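Local coordinates for TarM (Staphylococcus aureus subsp. aureus 21178, PDB 4X7R), which belongs to the glycosyltransferases of the GT-B fold and carries bound uridine-5'-diphosphate and a sulfated glycan in this model, at residues K154-V159 / V163-F168; E338-V343 / V350-Y355; V306-A311 / N473-Y478. The protein carries 1 engineered substitution. All blocks are in the same frame, centred on the assembly; numbering follows the deposited sequence.

Interaction 1. Residues K154-V159 / V163-F168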
loop_
_atom_site.group_PDB
_atom_site.type_symbol
_atom_site.label_atom_id
_atom_site.label_comp_id
_atom_site.label_asym_id
_atom_site.label_seq_id
_atom_site.Cartn_x
_atom_site.Cartn_y
_atom_site.Cartn_z
ATOM N N LYS A 154 -21.022 4.039 -13.935
ATOM C CA LYS A 154 -21.255 4.257 -15.368
ATOM C C LYS A 154 -20.086 5.114 -15.868
ATOM O O LYS A 154 -19.761 6.129 -15.254
ATOM C CB LYS A 154 -22.604 4.944 -15.635
ATOM C CG LYS A 154 -22.908 5.256 -17.123
ATOM C CD LYS A 154 -24.157 6.115 -17.224
ATOM C CE LYS A 154 -24.078 7.210 -18.260
ATOM N NZ LYS A 154 -23.787 8.534 -17.638
ATOM N N GLU A 155 -19.442 4.691 -16.950
ATOM C CA GLU A 155 -18.362 5.472 -17.576
ATOM C C GLU A 155 -18.788 5.847 -18.962
ATOM O O GLU A 155 -19.452 5.056 -19.631
ATOM C CB GLU A 155 -17.033 4.712 -17.627
ATOM C CG GLU A 155 -16.382 4.543 -16.264
ATOM C CD GLU A 155 -15.283 3.503 -16.273
ATOM O OE1 GLU A 155 -15.546 2.367 -16.728
ATOM O OE2 GLU A 155 -14.156 3.827 -15.836
ATOM N N THR A 156 -18.488 7.077 -19.376
ATOM C CA THR A 156 -18.783 7.549 -20.748
ATOM C C THR A 156 -17.477 7.638 -21.542
ATOM O O THR A 156 -16.466 8.104 -21.011
ATOM C CB THR A 156 -19.570 8.860 -20.736
ATOM O OG1 THR A 156 -20.752 8.661 -19.969
ATOM C CG2 THR A 156 -19.960 9.325 -22.126
ATOM N N PHE A 157 -17.519 7.255 -22.823
ATOM C CA PHE A 157 -16.323 7.268 -23.697
ATOM C C PHE A 157 -16.376 8.299 -24.789
ATOM O O PHE A 157 -17.437 8.538 -25.341
ATOM C CB PHE A 157 -16.044 5.876 -24.298
ATOM C CG PHE A 157 -15.809 4.827 -23.243
ATOM C CD1 PHE A 157 -16.880 4.130 -22.676
ATOM C CD2 PHE A 157 -14.530 4.573 -22.769
ATOM C CE1 PHE A 157 -16.665 3.179 -21.686
ATOM C CE2 PHE A 157 -14.318 3.621 -21.771
ATOM C CZ PHE A 157 -15.389 2.944 -21.223
ATOM N N ASN A 158 -15.209 8.878 -25.123
ATOM C CA ASN A 158 -15.044 9.837 -26.225
ATOM C C ASN A 158 -14.754 9.087 -27.553
ATOM O O ASN A 158 -14.780 7.848 -27.581
ATOM C CB ASN A 158 -13.920 10.851 -25.895
ATOM C CG ASN A 158 -12.520 10.288 -25.832
ATOM O OD1 ASN A 158 -12.241 9.151 -26.214
ATOM N ND2 ASN A 158 -11.599 11.081 -25.328
ATOM N N VAL A 159 -14.428 9.845 -28.631
ATOM C CA VAL A 159 -14.095 9.334 -29.979
ATOM C C VAL A 159 -12.910 8.351 -30.005
ATOM O O VAL A 159 -12.881 7.449 -30.847
ATOM C CB VAL A 159 -13.945 10.460 -31.038
ATOM C CG1 VAL A 159 -15.290 11.138 -31.316
ATOM C CG2 VAL A 159 -12.880 11.488 -30.640
ATOM N N VAL A 163 -12.126 7.205 -21.343
ATOM C CA VAL A 163 -13.087 7.665 -20.315
ATOM C C VAL A 163 -13.073 9.193 -20.191
ATOM O O VAL A 163 -12.043 9.772 -19.857
ATOM C CB VAL A 163 -12.909 6.951 -18.939
ATOM C CG1 VAL A 163 -13.938 7.441 -17.899
ATOM C CG2 VAL A 163 -13.002 5.436 -19.092
ATOM N N CYS A 164 -14.216 9.837 -20.457
ATOM C CA CYS A 164 -14.337 11.288 -20.323
ATOM C C CYS A 164 -15.321 11.702 -19.212
ATOM O O CYS A 164 -15.335 12.864 -18.811
ATOM C CB CYS A 164 -14.687 11.941 -21.659
ATOM S SG CYS A 164 -16.265 11.391 -22.372
ATOM N N TYR A 165 -16.109 10.751 -18.685
ATOM C CA TYR A 165 -17.118 11.021 -17.671
ATOM C C TYR A 165 -17.427 9.779 -16.848
ATOM O O TYR A 165 -17.477 8.686 -17.398
ATOM C CB TYR A 165 -18.401 11.516 -18.403
ATOM C CG TYR A 165 -19.357 12.305 -17.543
ATOM C CD1 TYR A 165 -19.069 13.612 -17.166
ATOM C CD2 TYR A 165 -20.571 11.757 -17.130
ATOM C CE1 TYR A 165 -19.948 14.344 -16.364
ATOM C CE2 TYR A 165 -21.457 12.481 -16.325
ATOM C CZ TYR A 165 -21.151 13.781 -15.971
ATOM O OH TYR A 165 -22.061 14.517 -15.269
ATOM N N GLN A 166 -17.649 9.949 -15.530
ATOM C CA GLN A 166 -18.038 8.861 -14.633
ATOM C C GLN A 166 -19.168 9.278 -13.745
ATOM O O GLN A 166 -19.224 10.427 -13.292
ATOM C CB GLN A 166 -16.901 8.373 -13.701
ATOM C CG GLN A 166 -15.660 7.951 -14.439
ATOM C CD GLN A 166 -14.629 7.558 -13.444
ATOM O OE1 GLN A 166 -14.341 8.291 -12.485
ATOM N NE2 GLN A 166 -14.064 6.387 -13.657
ATOM N N VAL A 167 -20.051 8.313 -13.473
ATOM C CA VAL A 167 -21.175 8.430 -12.540
ATOM C C VAL A 167 -21.043 7.255 -11.551
ATOM O O VAL A 167 -20.848 6.117 -11.981
ATOM C CB VAL A 167 -22.546 8.447 -13.267
ATOM C CG1 VAL A 167 -23.686 8.620 -12.281
ATOM C CG2 VAL A 167 -22.589 9.533 -14.355
ATOM N N PHE A 168 -21.144 7.538 -10.247
ATOM C CA PHE A 168 -21.123 6.517 -9.209
ATOM C C PHE A 168 -22.530 6.338 -8.667
ATOM O O PHE A 168 -23.216 7.335 -8.429
ATOM C CB PHE A 168 -20.136 6.891 -8.086
ATOM C CG PHE A 168 -18.710 7.005 -8.554
ATOM C CD1 PHE A 168 -18.134 6.012 -9.340
ATOM C CD2 PHE A 168 -17.909 8.055 -8.135
ATOM C CE1 PHE A 168 -16.800 6.104 -9.757
ATOM C CE2 PHE A 168 -16.563 8.128 -8.526
ATOM C CZ PHE A 168 -16.026 7.165 -9.352
#

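Interaction 2. Residues E338-V343 / V350-Y355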
loop_
_atom_site.group_PDB
_atom_site.type_symbol
_atom_site.label_atom_id
_atom_site.label_comp_id
_atom_site.label_asym_id
_atom_site.label_seq_id
_atom_site.Cartn_x
_atom_site.Cartn_y
_atom_site.Cartn_z
ATOM N N GLU A 338 21.322 -13.077 -8.314
ATOM C CA GLU A 338 22.764 -13.106 -8.605
ATOM C C GLU A 338 23.541 -13.638 -7.405
ATOM O O GLU A 338 24.501 -14.384 -7.591
ATOM C CB GLU A 338 23.288 -11.723 -9.014
ATOM C CG GLU A 338 22.953 -11.351 -10.451
ATOM C CD GLU A 338 23.300 -9.934 -10.874
ATOM O OE1 GLU A 338 24.422 -9.468 -10.567
ATOM O OE2 GLU A 338 22.455 -9.301 -11.547
ATOM N N VAL A 339 23.098 -13.292 -6.174
ATOM C CA VAL A 339 23.710 -13.773 -4.929
ATOM C C VAL A 339 23.413 -15.269 -4.757
ATOM O O VAL A 339 24.328 -16.032 -4.436
ATOM C CB VAL A 339 23.298 -12.924 -3.691
ATOM C CG1 VAL A 339 23.727 -13.595 -2.389
ATOM C CG2 VAL A 339 23.894 -11.526 -3.780
ATOM N N ALA A 340 22.142 -15.678 -5.012
ATOM C CA ALA A 340 21.682 -17.070 -4.939
ATOM C C ALA A 340 22.546 -17.972 -5.820
ATOM O O ALA A 340 23.015 -19.004 -5.341
ATOM C CB ALA A 340 20.225 -17.166 -5.349
ATOM N N GLU A 341 22.835 -17.529 -7.068
ATOM C CA GLU A 341 23.696 -18.221 -8.033
ATOM C C GLU A 341 25.082 -18.528 -7.436
ATOM O O GLU A 341 25.568 -19.646 -7.589
ATOM C CB GLU A 341 23.828 -17.395 -9.331
ATOM C CG GLU A 341 24.592 -18.101 -10.446
ATOM C CD GLU A 341 24.720 -17.332 -11.746
ATOM O OE1 GLU A 341 25.074 -16.133 -11.699
ATOM O OE2 GLU A 341 24.506 -17.945 -12.817
ATOM N N LEU A 342 25.694 -17.544 -6.736
ATOM C CA LEU A 342 27.011 -17.675 -6.099
ATOM C C LEU A 342 26.982 -18.633 -4.908
ATOM O O LEU A 342 27.878 -19.463 -4.776
ATOM C CB LEU A 342 27.553 -16.302 -5.659
ATOM C CG LEU A 342 27.870 -15.283 -6.756
ATOM C CD1 LEU A 342 28.056 -13.901 -6.167
ATOM C CD2 LEU A 342 29.119 -15.681 -7.545
ATOM N N VAL A 343 25.951 -18.521 -4.053
ATOM C CA VAL A 343 25.761 -19.358 -2.861
ATOM C C VAL A 343 25.531 -20.820 -3.288
ATOM O O VAL A 343 26.205 -21.714 -2.771
ATOM C CB VAL A 343 24.629 -18.814 -1.933
ATOM C CG1 VAL A 343 24.480 -19.659 -0.679
ATOM C CG2 VAL A 343 24.878 -17.362 -1.541
ATOM N N VAL A 350 21.444 -25.200 -0.088
ATOM C CA VAL A 350 20.785 -23.969 0.344
ATOM C C VAL A 350 19.593 -23.545 -0.541
ATOM O O VAL A 350 19.727 -23.423 -1.760
ATOM C CB VAL A 350 21.795 -22.834 0.682
ATOM C CG1 VAL A 350 22.747 -22.570 -0.470
ATOM C CG2 VAL A 350 21.101 -21.544 1.133
ATOM N N LYS A 351 18.429 -23.352 0.099
ATOM C CA LYS A 351 17.179 -22.950 -0.534
ATOM C C LYS A 351 16.903 -21.460 -0.297
ATOM O O LYS A 351 17.205 -20.938 0.779
ATOM C CB LYS A 351 16.004 -23.779 0.020
ATOM C CG LYS A 351 15.953 -25.240 -0.440
ATOM C CD LYS A 351 14.709 -25.979 0.111
ATOM C CE LYS A 351 13.399 -25.632 -0.580
ATOM N NZ LYS A 351 12.213 -26.055 0.213
ATOM N N PHE A 352 16.298 -20.790 -1.292
ATOM C CA PHE A 352 15.919 -19.387 -1.213
ATOM C C PHE A 352 14.416 -19.293 -1.430
ATOM O O PHE A 352 13.914 -19.667 -2.496
ATOM C CB PHE A 352 16.709 -18.521 -2.216
ATOM C CG PHE A 352 18.172 -18.312 -1.880
ATOM C CD1 PHE A 352 19.109 -19.316 -2.105
ATOM C CD2 PHE A 352 18.619 -17.099 -1.371
ATOM C CE1 PHE A 352 20.458 -19.125 -1.785
ATOM C CE2 PHE A 352 19.973 -16.906 -1.062
ATOM C CZ PHE A 352 20.881 -17.921 -1.269
ATOM N N HIS A 353 13.691 -18.854 -0.380
ATOM C CA HIS A 353 12.237 -18.685 -0.380
ATOM C C HIS A 353 11.917 -17.210 -0.506
ATOM O O HIS A 353 12.184 -16.437 0.422
ATOM C CB HIS A 353 11.616 -19.241 0.914
ATOM C CG HIS A 353 11.606 -20.735 1.027
ATOM N ND1 HIS A 353 10.784 -21.373 1.936
ATOM C CD2 HIS A 353 12.324 -21.669 0.359
ATOM C CE1 HIS A 353 11.028 -22.663 1.795
ATOM N NE2 HIS A 353 11.947 -22.887 0.857
ATOM N N ILE A 354 11.351 -16.813 -1.656
ATOM C CA ILE A 354 11.025 -15.423 -1.929
ATOM C C ILE A 354 9.513 -15.230 -1.943
ATOM O O ILE A 354 8.832 -15.743 -2.833
ATOM C CB ILE A 354 11.738 -14.894 -3.217
ATOM C CG1 ILE A 354 13.259 -15.227 -3.205
ATOM C CG2 ILE A 354 11.493 -13.390 -3.410
ATOM C CD1 ILE A 354 14.015 -14.922 -4.479
ATOM N N TYR A 355 8.992 -14.487 -0.948
ATOM C CA TYR A 355 7.568 -14.193 -0.814
ATOM C C TYR A 355 7.226 -12.798 -1.285
ATOM O O TYR A 355 8.034 -11.876 -1.137
ATOM C CB TYR A 355 7.106 -14.365 0.639
ATOM C CG TYR A 355 7.037 -15.807 1.093
ATOM C CD1 TYR A 355 8.154 -16.445 1.627
ATOM C CD2 TYR A 355 5.846 -16.530 1.011
ATOM C CE1 TYR A 355 8.092 -17.765 2.065
ATOM C CE2 TYR A 355 5.774 -17.853 1.450
ATOM C CZ TYR A 355 6.903 -18.466 1.967
ATOM O OH TYR A 355 6.847 -19.760 2.407
#

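Interaction 3. Residues V306-A311 / N473-Y478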
loop_
_atom_site.group_PDB
_atom_site.type_symbol
_atom_site.label_atom_id
_atom_site.label_comp_id
_atom_site.label_asym_id
_atom_site.label_seq_id
_atom_site.Cartn_x
_atom_site.Cartn_y
_atom_site.Cartn_z
ATOM N N VAL A 306 7.010 -1.298 16.704
ATOM C CA VAL A 306 7.422 -2.671 16.452
ATOM C C VAL A 306 6.562 -3.650 17.262
ATOM O O VAL A 306 6.274 -3.409 18.441
ATOM C CB VAL A 306 8.968 -2.863 16.634
ATOM C CG1 VAL A 306 9.381 -2.893 18.095
ATOM C CG2 VAL A 306 9.433 -4.118 15.963
ATOM N N LYS A 307 6.096 -4.714 16.603
ATOM C CA LYS A 307 5.262 -5.719 17.253
ATOM C C LYS A 307 6.142 -6.872 17.669
ATOM O O LYS A 307 6.602 -7.635 16.822
ATOM C CB LYS A 307 4.120 -6.179 16.327
ATOM C CG LYS A 307 3.066 -7.041 17.032
ATOM C CD LYS A 307 2.095 -7.700 16.037
ATOM C CE LYS A 307 0.871 -6.898 15.621
ATOM N NZ LYS A 307 -0.072 -6.678 16.754
ATOM N N ILE A 308 6.422 -6.958 18.965
ATOM C CA ILE A 308 7.236 -8.027 19.517
ATOM C C ILE A 308 6.319 -9.121 20.037
ATOM O O ILE A 308 5.713 -9.001 21.107
ATOM C CB ILE A 308 8.315 -7.562 20.534
ATOM C CG1 ILE A 308 9.322 -6.601 19.858
ATOM C CG2 ILE A 308 9.071 -8.779 21.129
ATOM C CD1 ILE A 308 9.798 -5.483 20.713
ATOM N N HIS A 309 6.178 -10.171 19.236
ATOM C CA HIS A 309 5.380 -11.336 19.593
ATOM C C HIS A 309 6.365 -12.334 20.219
ATOM O O HIS A 309 7.459 -11.935 20.625
ATOM C CB HIS A 309 4.692 -11.906 18.334
ATOM C CG HIS A 309 5.627 -12.040 17.175
ATOM N ND1 HIS A 309 6.530 -13.092 17.133
ATOM C CD2 HIS A 309 5.834 -11.258 16.100
ATOM C CE1 HIS A 309 7.240 -12.927 16.037
ATOM N NE2 HIS A 309 6.859 -11.852 15.378
ATOM N N ASN A 310 5.990 -13.613 20.306
ATOM C CA ASN A 310 6.870 -14.651 20.836
ATOM C C ASN A 310 7.819 -15.112 19.734
ATOM O O ASN A 310 7.438 -15.138 18.568
ATOM C CB ASN A 310 6.051 -15.823 21.340
ATOM C CG ASN A 310 5.511 -15.596 22.718
ATOM O OD1 ASN A 310 4.474 -14.949 22.905
ATOM N ND2 ASN A 310 6.218 -16.116 23.710
ATOM N N ALA A 311 9.053 -15.463 20.078
ATOM C CA ALA A 311 9.990 -15.957 19.068
ATOM C C ALA A 311 9.618 -17.414 18.724
ATOM O O ALA A 311 9.100 -18.110 19.609
ATOM C CB ALA A 311 11.414 -15.895 19.599
ATOM N N ASN A 473 18.219 -6.884 20.648
ATOM C CA ASN A 473 18.532 -5.538 20.162
ATOM C C ASN A 473 17.284 -4.779 19.764
ATOM O O ASN A 473 17.206 -3.584 20.027
ATOM C CB ASN A 473 19.533 -5.569 18.996
ATOM C CG ASN A 473 20.217 -4.228 18.777
ATOM O OD1 ASN A 473 20.678 -3.568 19.712
ATOM N ND2 ASN A 473 20.310 -3.790 17.547
ATOM N N ILE A 474 16.292 -5.464 19.157
ATOM C CA ILE A 474 15.027 -4.819 18.751
ATOM C C ILE A 474 14.214 -4.421 19.979
ATOM O O ILE A 474 13.730 -3.288 20.064
ATOM C CB ILE A 474 14.195 -5.647 17.708
ATOM C CG1 ILE A 474 15.013 -5.971 16.418
ATOM C CG2 ILE A 474 12.853 -4.975 17.375
ATOM C CD1 ILE A 474 15.717 -4.781 15.698
ATOM N N ILE A 475 14.079 -5.355 20.940
ATOM C CA ILE A 475 13.340 -5.137 22.192
ATOM C C ILE A 475 13.931 -3.911 22.897
ATOM O O ILE A 475 13.201 -2.988 23.226
ATOM C CB ILE A 475 13.355 -6.423 23.075
ATOM C CG1 ILE A 475 12.396 -7.479 22.490
ATOM C CG2 ILE A 475 13.018 -6.115 24.543
ATOM C CD1 ILE A 475 12.545 -8.893 23.090
ATOM N N GLU A 476 15.251 -3.869 23.030
ATOM C CA GLU A 476 15.912 -2.774 23.703
ATOM C C GLU A 476 15.778 -1.399 23.043
ATOM O O GLU A 476 15.524 -0.414 23.739
ATOM C CB GLU A 476 17.369 -3.118 23.921
ATOM C CG GLU A 476 18.043 -2.139 24.836
ATOM C CD GLU A 476 19.537 -2.361 24.948
ATOM O OE1 GLU A 476 19.977 -3.533 24.869
ATOM O OE2 GLU A 476 20.266 -1.356 25.122
ATOM N N LYS A 477 15.933 -1.328 21.724
ATOM C CA LYS A 477 15.963 -0.047 21.054
ATOM C C LYS A 477 14.670 0.472 20.454
ATOM O O LYS A 477 14.624 1.649 20.077
ATOM C CB LYS A 477 17.132 -0.016 20.051
ATOM C CG LYS A 477 18.498 -0.237 20.734
ATOM C CD LYS A 477 19.638 -0.227 19.719
ATOM C CE LYS A 477 21.012 -0.093 20.343
ATOM N NZ LYS A 477 21.356 -1.264 21.188
ATOM N N TYR A 478 13.610 -0.364 20.385
ATOM C CA TYR A 478 12.343 0.047 19.786
ATOM C C TYR A 478 11.130 -0.146 20.715
ATOM O O TYR A 478 10.075 -0.646 20.288
ATOM C CB TYR A 478 12.148 -0.674 18.440
ATOM C CG TYR A 478 13.235 -0.360 17.452
ATOM C CD1 TYR A 478 13.179 0.791 16.674
ATOM C CD2 TYR A 478 14.396 -1.129 17.397
ATOM C CE1 TYR A 478 14.227 1.145 15.827
ATOM C CE2 TYR A 478 15.433 -0.805 16.520
ATOM C CZ TYR A 478 15.323 0.313 15.712
ATOM O OH TYR A 478 16.348 0.656 14.880
HETATM O O HOH W 1 7.417 -0.370 19.192
#

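Interaction 1. Residues K154-V159 / V163-F168
E155 and Q166 face each other across a beta hairpin, their chains running side by side on one face of the sheet. Both have CG anti to the carbonyl carbon and extend from there, which brings the carboxylate and amide level with one another, their planes 34° apart. The bond between them is weak: Q166 NE2 donates to E155 OE2 over 3.4 Å, while the other end of the amide, OE1, is bonded to R179 of the next strand. V163 shares this face. Its CG2 approaches the F157 ring obliquely, 3.5 Å from F157 CE2, and also reaches the E155 carboxylate, 3.8 Å from OE2; R140 adds a cation-pi contact to the same ring. On the opposite face K154 lies alongside V167, bending at its third and fourth torsions so that NZ comes within 3.6 Å of V167 CG2. T156 and Y165 sit abreast there too, T156 CB lying 3.7 Å from Y165 CB. The T156 hydroxyl is near the ring plane at the tyrosine edge. Here the register slips by one residue, so that T156 is opposed by both Y165 and C164, as in a classic beta bulge. The backbone bonds persist through it: T156 N reaches Y165 O at 2.7 Å, and C164 N reaches T156 O at 2.9 Å. This hairpin, strands 150-157 and 163-169, belongs to a long antiparallel sheet. Four nearly straight backbone bonds thus carry the pairing, and the side chains add van der Waals contacts and one weak amide-carboxylate bond.

Interaction 2. Residues E338-V343 / V350-Y355
V343, which packs against V350 and F352, has its backbone N bonded to V339 O at 3.0 Å, an ordinary helical bond to the residue four places back; its CB points toward the neighbouring strand. The contact belongs to a beta-alpha-beta unit, in which strand 320-324 leads into helix 333-346 and the chain returns through strand 351-355, part of the parallel sheet of the C-terminal Rossmann-like domain of the GT-B fold. Across the interface the interaction is apolar, and F352 is its centre. With CG anti to the carbonyl carbon (chi1 -72°), its ring projects from the sheet to the helix. A340 then lies over one face: CB stands 4.0 Å from the ring centroid and only 6° off the normal, a CH-pi contact almost directly above the middle of the ring. The helix backbone comes close as well, A340 CA being 3.9 Å from F352 CZ. V343 meets the ring differently, at its edge, where its CB lies near the ring plane and 3.9 Å from F352 CZ. One small residue thus covers the ring while a branched one, a turn further along the helix, abuts its rim. A340 also touches V377 on the adjoining strand, and the F352 side chain rests on V321, so the helix-strand packing continues into the sheet on both sides. At the other end of the strand, Y355 touches uridine-5'-diphosphate. Where the chain enters the strand, V343 and V350 cross at about a right angle, and their CG1 methyls are pressed to 3.4 Å, closer than usual for two carbons.

Interaction 3. Residues V306-A311 / N473-Y478
V306 fits its two methyls against different parts of the end of helix 460-477, one on I474 and the other on Y478. The loop 306-311 connects strand 299-301 of the first parallel sheet to strand 320-324 of the second, so the contact lies where the two Rossmann-like domains of the GT-B fold are joined. Y478 is the first residue to leave helical geometry, and the turn it makes presents its CB and carbonyl to the loop. V306 CG1, set between the backbone N and the carbonyl carbon (chi1 76°), pushes into this corner, 3.6 Å from Y478 CB and 3.2 Å from Y478 O, with the two side chains crossing at about a right angle. The second methyl, CG2, leans on the preceding turn, meeting I474 CG2 at 3.8 Å. I474 offers just that branch to the loop; its longer arm leads away, and the side chain also packs on I414 and F431. The end of the Y478 side chain likewise leads away from V306, and the side chain packs on S303, D430 and F431. A second bump is formed by I308, whose side chain crosses I475 obliquely. I475 CG1 rests in the shallow hollow between I308 CD1, at 3.7 Å, and I308 CG2, at 3.8 Å, both approaching it from the loop side. Within the helix, K477 NZ reaches back one turn to N473 OD1 at 2.8 Å. Where V306 meets the helix end, a single water spans loop and turn: it accepts from V306 N at 2.7 Å and donates to Y478 O at 2.9 Å.

How the interactions relate
Along the chain interaction 1 comes first, complete before the other two begin; interaction 3 then opens at 306-311 and closes only at 473-478, with interaction 2 lying between its two segments. Interaction 1 belongs to the ten-stranded antiparallel sheet, on the opposite side of the chain's centre, its own centre 47 Å from that of interaction 2 and 50 Å from that of interaction 3. Interactions 2 and 3 are nearer, 27 Å between centres, but do not touch. One packs a helix on the six-stranded parallel sheet, the other fastens the linker into that domain to its late helix. The three thus serve different parts of the fold: the antiparallel sheet, the core of the second domain, and the linker entering that domain.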